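3-oxosteroid 1-dehydrogenase (Sterolibacterium denitrificans, PDB 7P18) probably catalyses the FAD-dependent 1,2-dehydrogenation of 3-oxosteroids to their Delta(1) derivatives, passing the electrons on to an acceptor. Local coordinates at residues A22-H27 and L221-P226; L71-A76 and D117-L122; V348-G353 and S377-P382. All blocks are in the same frame, centred on the assembly; numbering follows the deposited sequence.

Interaction 1: A22-H27 and L221-P226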
ATOM      1  N   ALA A  22       7.183  -3.467  15.931  1.00 23.45           N
ATOM      2  CA  ALA A  22       6.867  -4.337  17.079  1.00 24.31           C
ATOM      3  C   ALA A  22       8.185  -4.757  17.742  1.00 28.25           C
ATOM      4  O   ALA A  22       8.262  -4.744  18.993  1.00 25.93           O
ATOM      5  CB  ALA A  22       6.014  -5.507  16.669  1.00 25.00           C
ATOM      6  N   ALA A  23       9.190  -5.106  16.941  1.00 27.35           N
ATOM      7  CA  ALA A  23      10.517  -5.550  17.427  1.00 27.94           C
ATOM      8  C   ALA A  23      11.183  -4.427  18.236  1.00 26.71           C
ATOM      9  O   ALA A  23      11.685  -4.706  19.369  1.00 29.52           O
ATOM     10  CB  ALA A  23      11.376  -5.992  16.253  1.00 26.45           C
ATOM     11  N   ALA A  24      11.208  -3.216  17.726  1.00 24.72           N
ATOM     12  CA  ALA A  24      11.859  -2.072  18.395  1.00 28.53           C
ATOM     13  C   ALA A  24      11.114  -1.788  19.705  1.00 31.21           C
ATOM     14  O   ALA A  24      11.769  -1.519  20.752  1.00 28.51           O
ATOM     15  CB  ALA A  24      11.860  -0.867  17.497  1.00 26.46           C
ATOM     16  N   ARG A  25       9.791  -1.847  19.658  1.00 28.05           N
ATOM     17  CA  ARG A  25       8.952  -1.497  20.828  1.00 27.82           C
ATOM     18  C   ARG A  25       9.156  -2.563  21.904  1.00 28.32           C
ATOM     19  O   ARG A  25       9.302  -2.180  23.076  1.00 28.22           O
ATOM     20  CB  ARG A  25       7.483  -1.325  20.450  1.00 27.23           C
ATOM     21  CG  ARG A  25       6.584  -1.036  21.644  1.00 25.64           C
ATOM     22  CD  ARG A  25       6.885   0.313  22.258  1.00 26.65           C
ATOM     23  NE  ARG A  25       5.940   0.612  23.331  1.00 27.60           N
ATOM     24  CZ  ARG A  25       5.937   1.719  24.062  1.00 30.51           C
ATOM     25  NH1 ARG A  25       6.811   2.698  23.850  1.00 29.10           N
ATOM     26  NH2 ARG A  25       5.025   1.844  25.006  1.00 30.29           N
ATOM     27  N   ALA A  26       9.121  -3.841  21.538  1.00 27.26           N
ATOM     28  CA  ALA A  26       9.289  -4.968  22.486  1.00 26.48           C
ATOM     29  C   ALA A  26      10.667  -4.821  23.146  1.00 34.00           C
ATOM     30  O   ALA A  26      10.763  -4.912  24.386  1.00 29.40           O
ATOM     31  CB  ALA A  26       9.125  -6.270  21.776  1.00 27.73           C
ATOM     32  N   HIS A  27      11.692  -4.520  22.351  1.00 29.39           N
ATOM     33  CA  HIS A  27      13.050  -4.273  22.871  1.00 31.16           C
ATOM     34  C   HIS A  27      13.007  -3.134  23.896  1.00 33.02           C
ATOM     35  O   HIS A  27      13.535  -3.330  25.025  1.00 36.73           O
ATOM     36  CB  HIS A  27      14.020  -3.951  21.748  1.00 31.85           C
ATOM     37  CG  HIS A  27      15.400  -3.689  22.246  1.00 33.21           C
ATOM     38  ND1 HIS A  27      15.812  -2.434  22.628  1.00 34.41           N
ATOM     39  CD2 HIS A  27      16.456  -4.514  22.400  1.00 32.19           C
ATOM     40  CE1 HIS A  27      17.078  -2.503  22.994  1.00 37.47           C
ATOM     41  NE2 HIS A  27      17.494  -3.762  22.830  1.00 36.64           N
ATOM     42  N   LEU A 221      19.078  -1.598  14.472  1.00 32.08           N
ATOM     43  CA  LEU A 221      20.566  -1.611  14.503  1.00 32.36           C
ATOM     44  C   LEU A 221      21.043  -0.956  15.794  1.00 32.01           C
ATOM     45  O   LEU A 221      21.843  -1.559  16.477  1.00 35.21           O
ATOM     46  CB  LEU A 221      21.119  -0.857  13.301  1.00 32.89           C
ATOM     47  CG  LEU A 221      21.323  -1.673  12.040  1.00 37.04           C
ATOM     48  CD1 LEU A 221      21.767  -0.763  10.912  1.00 39.94           C
ATOM     49  CD2 LEU A 221      22.337  -2.790  12.273  1.00 40.24           C
ATOM     50  N   GLU A 222      20.526   0.227  16.114  1.00 36.26           N
ATOM     51  CA  GLU A 222      20.848   0.970  17.362  1.00 35.15           C
ATOM     52  C   GLU A 222      20.564   0.114  18.589  1.00 36.04           C
ATOM     53  O   GLU A 222      21.319   0.232  19.551  1.00 32.79           O
ATOM     54  CB  GLU A 222      20.056   2.267  17.432  1.00 40.00           C
ATOM     55  CG  GLU A 222      20.522   3.228  16.372  1.00 44.69           C
ATOM     56  CD  GLU A 222      20.310   4.683  16.721  1.00 56.84           C
ATOM     57  OE1 GLU A 222      19.231   5.015  17.249  1.00 53.21           O
ATOM     58  OE2 GLU A 222      21.249   5.469  16.478  1.00 64.37           O
ATOM     59  N   ARG A 223      19.515  -0.708  18.567  1.00 31.63           N
ATOM     60  CA  ARG A 223      19.118  -1.555  19.716  1.00 31.36           C
ATOM     61  C   ARG A 223      19.815  -2.917  19.634  1.00 32.56           C
ATOM     62  O   ARG A 223      19.612  -3.715  20.540  1.00 33.30           O
ATOM     63  CB  ARG A 223      17.591  -1.726  19.743  1.00 28.61           C
ATOM     64  CG  ARG A 223      16.855  -0.405  19.931  1.00 29.93           C
ATOM     65  CD  ARG A 223      15.416  -0.436  19.456  1.00 29.13           C
ATOM     66  NE  ARG A 223      14.696   0.746  19.902  1.00 29.29           N
ATOM     67  CZ  ARG A 223      14.877   1.962  19.413  1.00 28.54           C
ATOM     68  NH1 ARG A 223      15.726   2.180  18.421  1.00 30.71           N
ATOM     69  NH2 ARG A 223      14.188   2.971  19.912  1.00 31.79           N
ATOM     70  N   LYS A 224      20.552  -3.189  18.546  1.00 36.31           N
ATOM     71  CA  LYS A 224      21.251  -4.475  18.312  1.00 39.62           C
ATOM     72  C   LYS A 224      20.253  -5.624  18.321  1.00 37.96           C
ATOM     73  O   LYS A 224      20.579  -6.696  18.836  1.00 36.66           O
ATOM     74  CB  LYS A 224      22.322  -4.702  19.382  1.00 45.15           C
ATOM     75  CG  LYS A 224      23.363  -3.595  19.487  1.00 47.83           C
ATOM     76  CD  LYS A 224      24.368  -3.859  20.598  1.00 53.25           C
ATOM     77  CE  LYS A 224      25.242  -2.661  20.909  1.00 61.77           C
ATOM     78  NZ  LYS A 224      26.359  -2.536  19.941  1.00 61.20           N
ATOM     79  N   VAL A 225      19.077  -5.425  17.738  1.00 32.87           N
ATOM     80  CA  VAL A 225      18.074  -6.503  17.624  1.00 31.88           C
ATOM     81  C   VAL A 225      18.457  -7.305  16.397  1.00 32.29           C
ATOM     82  O   VAL A 225      18.553  -6.721  15.312  1.00 34.83           O
ATOM     83  CB  VAL A 225      16.650  -5.936  17.497  1.00 30.74           C
ATOM     84  CG1 VAL A 225      15.657  -7.010  17.119  1.00 29.34           C
ATOM     85  CG2 VAL A 225      16.230  -5.212  18.764  1.00 31.61           C
ATOM     86  N   PRO A 226      18.711  -8.629  16.532  1.00 31.38           N
ATOM     87  CA  PRO A 226      19.107  -9.432  15.379  1.00 35.40           C
ATOM     88  C   PRO A 226      17.957  -9.564  14.380  1.00 32.88           C
ATOM     89  O   PRO A 226      16.804  -9.716  14.788  1.00 28.94           O
ATOM     90  CB  PRO A 226      19.515 -10.783  15.981  1.00 37.53           C
ATOM     91  CG  PRO A 226      18.782 -10.833  17.325  1.00 37.20           C
ATOM     92  CD  PRO A 226      18.728  -9.396  17.780  1.00 33.07           C
TER
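H27 and R223 make the central contact: the arginine lays its first methylene over one face of the imidazole. R223 CB lies 3.5 Å from the centroid of the H27 ring, and the line between them is only 18° off the ring normal, which meets the geometric test for a CH-pi contact. The carbon sits toward the rim of the ring, not over its middle. V225 comes to the same imidazole obliquely, with V225 CG2 3.9 Å from H27 CG and equally 3.9 Å from H27 CB, so one methyl of the branched valine braces the base of the ring. With its CG anti to the backbone N (chi1 180°), the histidine reaches away from its own helix and into this position.

Beyond the ring, R223, extended from CG to NE, reaches across toward helix 17-28, bringing R223 NE within 4.1 Å of A24 CB. A looser apolar contact, A23 CB to V225 CG1 at 4.5 Å, extends the interface along the helix. The guanidinium plane stands 67° from the imidazole plane, so the two flat groups do not stack. Its polar end is held by partners beyond the contact: a salt bridge to D28, and hydrogen bonds to the carbonyls of A219 and N104.

A Schellman motif at K224 is the second-shell element that positions these first-shell residues. K224 has positive phi, and K224 N bonds back to L221 O at 2.9 Å, turning the chain at the end of helix 208-222 so that R223 and V225 both face H27. Helix 17-28 follows strand 10-13 in the Rossmann-type region; A23 also touches V33 and V35 of strand 33-36 and L220 of helix 208-222, while P226 pairs with V35 as the chain enters strand 227-228.

Interaction 2: L71-A76 and D117-L122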
ATOM      1  N   LEU A  71     -13.956   7.732  15.490  1.00 21.12           N
ATOM      2  CA  LEU A  71     -14.742   6.499  15.756  1.00 22.19           C
ATOM      3  C   LEU A  71     -16.004   6.523  14.893  1.00 20.71           C
ATOM      4  O   LEU A  71     -16.355   5.474  14.326  1.00 24.16           O
ATOM      5  CB  LEU A  71     -15.083   6.364  17.253  1.00 22.37           C
ATOM      6  CG  LEU A  71     -15.923   5.131  17.602  1.00 22.00           C
ATOM      7  CD1 LEU A  71     -15.149   3.849  17.320  1.00 23.04           C
ATOM      8  CD2 LEU A  71     -16.375   5.169  19.055  1.00 25.01           C
ATOM      9  N   THR A  72     -16.686   7.663  14.769  1.00 21.24           N
ATOM     10  CA  THR A  72     -17.869   7.802  13.900  1.00 20.26           C
ATOM     11  C   THR A  72     -17.511   7.359  12.474  1.00 21.28           C
ATOM     12  O   THR A  72     -18.225   6.543  11.873  1.00 21.00           O
ATOM     13  CB  THR A  72     -18.411   9.228  13.991  1.00 23.02           C
ATOM     14  OG1 THR A  72     -18.960   9.385  15.308  1.00 23.85           O
ATOM     15  CG2 THR A  72     -19.457   9.500  12.939  1.00 22.38           C
ATOM     16  N   TYR A  73     -16.431   7.905  11.953  1.00 20.45           N
ATOM     17  CA  TYR A  73     -15.905   7.585  10.606  1.00 18.48           C
ATOM     18  C   TYR A  73     -15.599   6.083  10.487  1.00 18.84           C
ATOM     19  O   TYR A  73     -16.069   5.492   9.507  1.00 19.60           O
ATOM     20  CB  TYR A  73     -14.704   8.453  10.318  1.00 18.13           C
ATOM     21  CG  TYR A  73     -14.156   8.352   8.923  1.00 18.40           C
ATOM     22  CD1 TYR A  73     -14.807   8.956   7.860  1.00 19.37           C
ATOM     23  CD2 TYR A  73     -12.970   7.691   8.668  1.00 22.40           C
ATOM     24  CE1 TYR A  73     -14.293   8.912   6.565  1.00 20.42           C
ATOM     25  CE2 TYR A  73     -12.448   7.643   7.385  1.00 19.43           C
ATOM     26  CZ  TYR A  73     -13.085   8.283   6.336  1.00 19.88           C
ATOM     27  OH  TYR A  73     -12.563   8.238   5.052  1.00 18.82           O
ATOM     28  N   LEU A  74     -14.840   5.495  11.408  1.00 19.15           N
ATOM     29  CA  LEU A  74     -14.488   4.050  11.320  1.00 19.73           C
ATOM     30  C   LEU A  74     -15.733   3.166  11.470  1.00 21.21           C
ATOM     31  O   LEU A  74     -15.825   2.146  10.781  1.00 22.00           O
ATOM     32  CB  LEU A  74     -13.390   3.696  12.319  1.00 20.31           C
ATOM     33  CG  LEU A  74     -12.004   4.220  11.950  1.00 21.35           C
ATOM     34  CD1 LEU A  74     -11.001   3.687  12.933  1.00 22.79           C
ATOM     35  CD2 LEU A  74     -11.668   3.807  10.508  1.00 23.73           C
ATOM     36  N   LYS A  75     -16.693   3.512  12.335  1.00 20.31           N
ATOM     37  CA  LYS A  75     -17.920   2.694  12.472  1.00 21.53           C
ATOM     38  C   LYS A  75     -18.700   2.785  11.160  1.00 21.69           C
ATOM     39  O   LYS A  75     -19.183   1.772  10.677  1.00 22.98           O
ATOM     40  CB  LYS A  75     -18.758   3.141  13.685  1.00 19.28           C
ATOM     41  CG  LYS A  75     -18.167   2.708  15.014  1.00 22.07           C
ATOM     42  CD  LYS A  75     -18.965   3.259  16.185  1.00 23.48           C
ATOM     43  CE  LYS A  75     -20.351   2.645  16.277  1.00 25.28           C
ATOM     44  NZ  LYS A  75     -20.251   1.212  16.646  1.00 28.15           N
ATOM     45  N   ALA A  76     -18.794   3.952  10.569  1.00 19.39           N
ATOM     46  CA  ALA A  76     -19.486   4.141   9.281  1.00 21.77           C
ATOM     47  C   ALA A  76     -18.761   3.332   8.204  1.00 21.86           C
ATOM     48  O   ALA A  76     -19.443   2.685   7.400  1.00 24.14           O
ATOM     49  CB  ALA A  76     -19.565   5.601   8.932  1.00 23.36           C
ATOM     50  N   ASP A 117      -9.166  12.484   3.667  1.00 22.01           N
ATOM     51  CA  ASP A 117      -9.707  11.122   3.913  1.00 19.54           C
ATOM     52  C   ASP A 117     -10.445  10.636   2.648  1.00 20.08           C
ATOM     53  O   ASP A 117     -11.000  11.449   1.889  1.00 19.02           O
ATOM     54  CB  ASP A 117     -10.621  11.117   5.123  1.00 19.11           C
ATOM     55  CG  ASP A 117      -9.886  11.296   6.440  1.00 21.25           C
ATOM     56  OD1 ASP A 117      -8.634  11.152   6.460  1.00 20.40           O
ATOM     57  OD2 ASP A 117     -10.579  11.566   7.422  1.00 22.18           O
ATOM     58  N   TYR A 118     -10.490   9.325   2.427  1.00 20.30           N
ATOM     59  CA  TYR A 118     -11.015   8.779   1.142  1.00 21.69           C
ATOM     60  C   TYR A 118     -12.529   8.863   1.024  1.00 20.85           C
ATOM     61  O   TYR A 118     -13.031   8.712  -0.081  1.00 22.39           O
ATOM     62  CB  TYR A 118     -10.477   7.358   0.954  1.00 21.84           C
ATOM     63  CG  TYR A 118      -9.031   7.293   0.517  1.00 22.07           C
ATOM     64  CD1 TYR A 118      -8.179   8.396   0.521  1.00 20.74           C
ATOM     65  CD2 TYR A 118      -8.497   6.087   0.107  1.00 26.85           C
ATOM     66  CE1 TYR A 118      -6.848   8.296   0.144  1.00 22.58           C
ATOM     67  CE2 TYR A 118      -7.178   5.971  -0.292  1.00 28.45           C
ATOM     68  CZ  TYR A 118      -6.354   7.080  -0.301  1.00 26.39           C
ATOM     69  OH  TYR A 118      -5.048   6.907  -0.683  1.00 27.11           O
ATOM     70  N   TYR A 119     -13.278   8.933   2.126  1.00 20.86           N
ATOM     71  CA  TYR A 119     -14.749   8.850   2.107  1.00 19.81           C
ATOM     72  C   TYR A 119     -15.327  10.166   2.636  1.00 23.27           C
ATOM     73  O   TYR A 119     -15.743  10.249   3.800  1.00 20.95           O
ATOM     74  CB  TYR A 119     -15.260   7.663   2.930  1.00 20.79           C
ATOM     75  CG  TYR A 119     -14.702   6.310   2.575  1.00 20.32           C
ATOM     76  CD1 TYR A 119     -14.781   5.783   1.288  1.00 23.20           C
ATOM     77  CD2 TYR A 119     -14.115   5.525   3.547  1.00 19.01           C
ATOM     78  CE1 TYR A 119     -14.249   4.526   0.991  1.00 22.31           C
ATOM     79  CE2 TYR A 119     -13.596   4.273   3.262  1.00 20.24           C
ATOM     80  CZ  TYR A 119     -13.714   3.749   1.991  1.00 20.61           C
ATOM     81  OH  TYR A 119     -13.200   2.506   1.760  1.00 19.80           O
ATOM     82  N   GLN A 120     -15.291  11.217   1.815  1.00 22.09           N
ATOM     83  CA  GLN A 120     -15.687  12.564   2.273  1.00 22.15           C
ATOM     84  C   GLN A 120     -17.198  12.567   2.575  1.00 23.62           C
ATOM     85  O   GLN A 120     -17.642  13.442   3.341  1.00 25.57           O
ATOM     86  CB  GLN A 120     -15.330  13.609   1.221  1.00 21.98           C
ATOM     87  CG  GLN A 120     -13.833  13.863   1.134  1.00 20.96           C
ATOM     88  CD  GLN A 120     -13.252  14.455   2.390  1.00 20.60           C
ATOM     89  OE1 GLN A 120     -13.738  15.454   2.883  1.00 21.88           O
ATOM     90  NE2 GLN A 120     -12.224  13.801   2.944  1.00 19.93           N
ATOM     91  N   HIS A 121     -17.962  11.642   2.005  1.00 21.23           N
ATOM     92  CA  HIS A 121     -19.428  11.549   2.240  1.00 21.78           C
ATOM     93  C   HIS A 121     -19.748  10.913   3.602  1.00 23.42           C
ATOM     94  O   HIS A 121     -20.918  10.920   3.957  1.00 24.72           O
ATOM     95  CB  HIS A 121     -20.077  10.768   1.126  1.00 24.82           C
ATOM     96  CG  HIS A 121     -19.516   9.388   0.985  1.00 24.38           C
ATOM     97  ND1 HIS A 121     -18.361   9.128   0.221  1.00 24.78           N
ATOM     98  CD2 HIS A 121     -19.877   8.206   1.537  1.00 23.73           C
ATOM     99  CE1 HIS A 121     -18.104   7.829   0.272  1.00 26.12           C
ATOM    100  NE2 HIS A 121     -18.989   7.250   1.089  1.00 24.39           N
ATOM    101  N   LEU A 122     -18.802  10.280   4.290  1.00 21.28           N
ATOM    102  CA  LEU A 122     -19.095   9.612   5.588  1.00 21.88           C
ATOM    103  C   LEU A 122     -18.988  10.612   6.725  1.00 23.37           C
ATOM    104  O   LEU A 122     -18.163  11.527   6.694  1.00 23.07           O
ATOM    105  CB  LEU A 122     -18.152   8.427   5.793  1.00 20.81           C
ATOM    106  CG  LEU A 122     -18.426   7.218   4.898  1.00 22.18           C
ATOM    107  CD1 LEU A 122     -17.531   6.065   5.316  1.00 24.30           C
ATOM    108  CD2 LEU A 122     -19.911   6.795   4.903  1.00 23.02           C
TER
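Y73 projects from helix 67-78 to Y119 in the loop between strands 109-111 and 131-138, and one directed polar bond is made across the contact. Y119 N donates to Y73 OH at 3.1 Å, with an N-H...O angle of 145°, so the bond is moderately bent. The same phenol oxygen is hydrogen-bonded to the carbonyl of P537. Its placement follows from the torsion: CG is anti to the backbone N (chi1 -173°), which carries the ring outward from the helix.

Close contacts round the ring are of a different kind. Y119 O lies near the plane of the Y73 ring at its edge, 3.4 Å from Y73 CE1. D117 OD2 lies above one face, offset toward the rim, and the carboxylate and ring planes are 32° apart; the polar grip on that acid comes from R130, with W54 and the backbone N of K126 also bonded to its oxygens. The aromatic side chains of Y73 and Y119 cross at about a right angle, Y119 CD2 standing 3.5 Å from Y73 OH.

Apolar contacts complete the interface. L122 CB meets Y73 CE1 at 4.0 Å, and its CD1 reaches A76 CB at 4.2 Å, so the leucine covers one turn of the helix. The type I beta turn from Y119 to L122, closed by L122 N to Y119 O, brings these two residues to the same side.

The loop also borders the steroid site: Y118 OH bonds to Y363, Y119 OH to Y536 N and E365, and both Y363 and Y536 line the androstadienedione pocket. A buried phenol that accepts from Y119 N and donates to the P537 carbonyl has both roles satisfied, which is consistent with Y73 fixing the loop behind that pocket.

Interaction 3: V348-G353 and S377-P382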
ATOM      1  N   VAL A 348     -12.181   5.130 -18.103  1.00 21.60           N
ATOM      2  CA  VAL A 348     -12.072   3.653 -17.981  1.00 22.96           C
ATOM      3  C   VAL A 348     -13.324   3.045 -18.561  1.00 22.17           C
ATOM      4  O   VAL A 348     -14.417   3.431 -18.158  1.00 24.05           O
ATOM      5  CB  VAL A 348     -11.833   3.255 -16.510  1.00 21.84           C
ATOM      6  CG1 VAL A 348     -11.983   1.756 -16.304  1.00 24.05           C
ATOM      7  CG2 VAL A 348     -10.451   3.759 -16.095  1.00 22.28           C
ATOM      8  N   VAL A 349     -13.150   2.049 -19.437  1.00 24.18           N
ATOM      9  CA  VAL A 349     -14.285   1.352 -20.083  1.00 22.98           C
ATOM     10  C   VAL A 349     -14.091  -0.155 -19.972  1.00 21.91           C
ATOM     11  O   VAL A 349     -12.940  -0.623 -19.842  1.00 22.42           O
ATOM     12  CB  VAL A 349     -14.448   1.776 -21.559  1.00 23.99           C
ATOM     13  CG1 VAL A 349     -14.751   3.267 -21.644  1.00 25.44           C
ATOM     14  CG2 VAL A 349     -13.224   1.380 -22.388  1.00 24.63           C
ATOM     15  N   ASN A 350     -15.222  -0.852 -20.031  1.00 24.16           N
ATOM     16  CA  ASN A 350     -15.311  -2.329 -20.200  1.00 25.93           C
ATOM     17  C   ASN A 350     -15.257  -2.653 -21.697  1.00 28.42           C
ATOM     18  O   ASN A 350     -15.008  -1.737 -22.509  1.00 28.40           O
ATOM     19  CB  ASN A 350     -16.557  -2.904 -19.507  1.00 26.84           C
ATOM     20  CG  ASN A 350     -17.868  -2.376 -20.043  1.00 27.59           C
ATOM     21  OD1 ASN A 350     -17.931  -1.863 -21.156  1.00 28.29           O
ATOM     22  ND2 ASN A 350     -18.942  -2.530 -19.289  1.00 25.04           N
ATOM     23  N   GLY A 351     -15.434  -3.923 -22.057  1.00 29.73           N
ATOM     24  CA  GLY A 351     -15.316  -4.391 -23.448  1.00 31.71           C
ATOM     25  C   GLY A 351     -16.445  -3.877 -24.322  1.00 30.33           C
ATOM     26  O   GLY A 351     -16.279  -3.879 -25.555  1.00 30.90           O
ATOM     27  N   LYS A 352     -17.550  -3.453 -23.722  1.00 29.04           N
ATOM     28  CA  LYS A 352     -18.684  -2.795 -24.425  1.00 31.39           C
ATOM     29  C   LYS A 352     -18.399  -1.304 -24.641  1.00 31.44           C
ATOM     30  O   LYS A 352     -19.308  -0.608 -25.124  1.00 32.19           O
ATOM     31  CB  LYS A 352     -19.956  -3.022 -23.613  1.00 34.83           C
ATOM     32  CG  LYS A 352     -20.381  -4.483 -23.561  1.00 43.94           C
ATOM     33  CD  LYS A 352     -21.534  -4.744 -22.604  1.00 50.46           C
ATOM     34  CE  LYS A 352     -22.192  -6.086 -22.839  1.00 54.52           C
ATOM     35  NZ  LYS A 352     -23.396  -6.239 -21.993  1.00 59.40           N
ATOM     36  N   GLY A 353     -17.207  -0.832 -24.263  1.00 29.20           N
ATOM     37  CA  GLY A 353     -16.800   0.590 -24.338  1.00 30.46           C
ATOM     38  C   GLY A 353     -17.572   1.513 -23.394  1.00 30.64           C
ATOM     39  O   GLY A 353     -17.576   2.740 -23.614  1.00 29.54           O
ATOM     40  N   SER A 377     -21.104  -7.700 -17.280  1.00 38.36           N
ATOM     41  CA  SER A 377     -20.682  -7.405 -18.675  1.00 37.47           C
ATOM     42  C   SER A 377     -19.856  -8.562 -19.238  1.00 39.60           C
ATOM     43  O   SER A 377     -19.804  -8.696 -20.481  1.00 37.22           O
ATOM     44  CB  SER A 377     -19.889  -6.108 -18.758  1.00 34.34           C
ATOM     45  OG  SER A 377     -18.518  -6.294 -18.360  1.00 30.39           O
ATOM     46  N   GLY A 378     -19.151  -9.288 -18.373  1.00 34.06           N
ATOM     47  CA  GLY A 378     -18.152 -10.294 -18.770  1.00 34.25           C
ATOM     48  C   GLY A 378     -16.878  -9.724 -19.325  1.00 33.43           C
ATOM     49  O   GLY A 378     -16.087 -10.495 -19.809  1.00 34.14           O
ATOM     50  N   SER A 379     -16.642  -8.415 -19.243  1.00 29.49           N
ATOM     51  CA  SER A 379     -15.469  -7.795 -19.888  1.00 29.85           C
ATOM     52  C   SER A 379     -14.995  -6.558 -19.111  1.00 30.20           C
ATOM     53  O   SER A 379     -14.738  -5.554 -19.762  1.00 31.50           O
ATOM     54  CB  SER A 379     -15.805  -7.427 -21.334  1.00 31.94           C
ATOM     55  OG  SER A 379     -16.928  -6.545 -21.347  1.00 36.02           O
ATOM     56  N   ALA A 380     -14.806  -6.643 -17.795  1.00 26.67           N
ATOM     57  CA  ALA A 380     -14.255  -5.528 -16.980  1.00 24.37           C
ATOM     58  C   ALA A 380     -13.040  -5.957 -16.163  1.00 22.93           C
ATOM     59  O   ALA A 380     -12.467  -5.098 -15.514  1.00 23.36           O
ATOM     60  CB  ALA A 380     -15.353  -4.963 -16.136  1.00 23.44           C
ATOM     61  N   VAL A 381     -12.656  -7.234 -16.170  1.00 23.84           N
ATOM     62  CA  VAL A 381     -11.350  -7.657 -15.590  1.00 22.16           C
ATOM     63  C   VAL A 381     -10.595  -8.372 -16.689  1.00 24.68           C
ATOM     64  O   VAL A 381     -11.029  -9.477 -17.029  1.00 26.27           O
ATOM     65  CB  VAL A 381     -11.562  -8.580 -14.373  1.00 24.75           C
ATOM     66  CG1 VAL A 381     -10.236  -9.062 -13.811  1.00 26.04           C
ATOM     67  CG2 VAL A 381     -12.395  -7.891 -13.299  1.00 24.48           C
ATOM     68  N   PRO A 382      -9.539  -7.788 -17.307  1.00 23.32           N
ATOM     69  CA  PRO A 382      -9.149  -6.389 -17.115  1.00 21.67           C
ATOM     70  C   PRO A 382     -10.106  -5.404 -17.780  1.00 23.80           C
ATOM     71  O   PRO A 382     -11.031  -5.799 -18.460  1.00 21.18           O
ATOM     72  CB  PRO A 382      -7.780  -6.285 -17.785  1.00 23.53           C
ATOM     73  CG  PRO A 382      -7.837  -7.329 -18.870  1.00 24.18           C
ATOM     74  CD  PRO A 382      -8.652  -8.459 -18.264  1.00 25.25           C
TER
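An ST turn at S377, where helix 363-377 ends, meets a type I beta turn running from N350 to G353, with N350 and G351 touching S377 and S379. Within the ST turn, S377 OG accepts from S379 N at 3.0 Å; within the beta turn, G353 N bonds to N350 O. Between the two, G351 N donates to S379 O at 2.9 Å. The N-H...O angle is 139°, and the donor is tilted 19° from the carbonyl plane. The same N-H has a second, weak bond to S379 OG at 3.1 Å, so a single donor is shared between a backbone and a side-chain oxygen. S379 OG occupies the crowded position between backbone N and carbonyl carbon (chi1 58°), which turns it onto G351. Having no side chain, G351 lets S379 CB approach its CA to 3.7 Å.

The contact joins the turn that leaves strand 347-349 to the loop that leads from helix 363-377 into strand 383-387. The two strands pair antiparallel, V349 bonding to W384, and the helix lies between them in sequence. The FAD and steroid sites lie well away.

N350 lies beside the bond just described. Its CB is 3.2 Å from S379 O and 4.1 Å from A380 CB, while its amide ND2 comes 3.7 Å from S377 CB. That amide is held by N373 of the helix, which S377 OG also bonds, and N350 OD1 accepts from Q354 N and weakly from K352 N. An alanine in place of S377 would remove the OG, and is likely to leave S379 N without its acceptor and the loop that presents S379 O to G351 less firmly set. K352 passes alongside S377, its CD 4.4 Å from S377 CB.

From the N terminus, helix 17-28 opens the loop that interaction 1 closes only when the chain reaches 221-226, at the end of helix 208-222. Interaction 2 falls wholly within that span, closing a shorter loop between helix 67-78 and the segment before strand 131-138; the two do not touch, their nearest atoms being about 20 Å apart. Interaction 3 follows in series, closing a short loop of mostly helix between strands 347-349 and 383-387. It lies on the opposite side of the chain's centre from interaction 1. Each tie is local: interaction 1 within the Rossmann-type region, interaction 2 from helix 67-78 to the loop beside the steroid pocket, interaction 3 between two connections at the antiparallel sheet's edge.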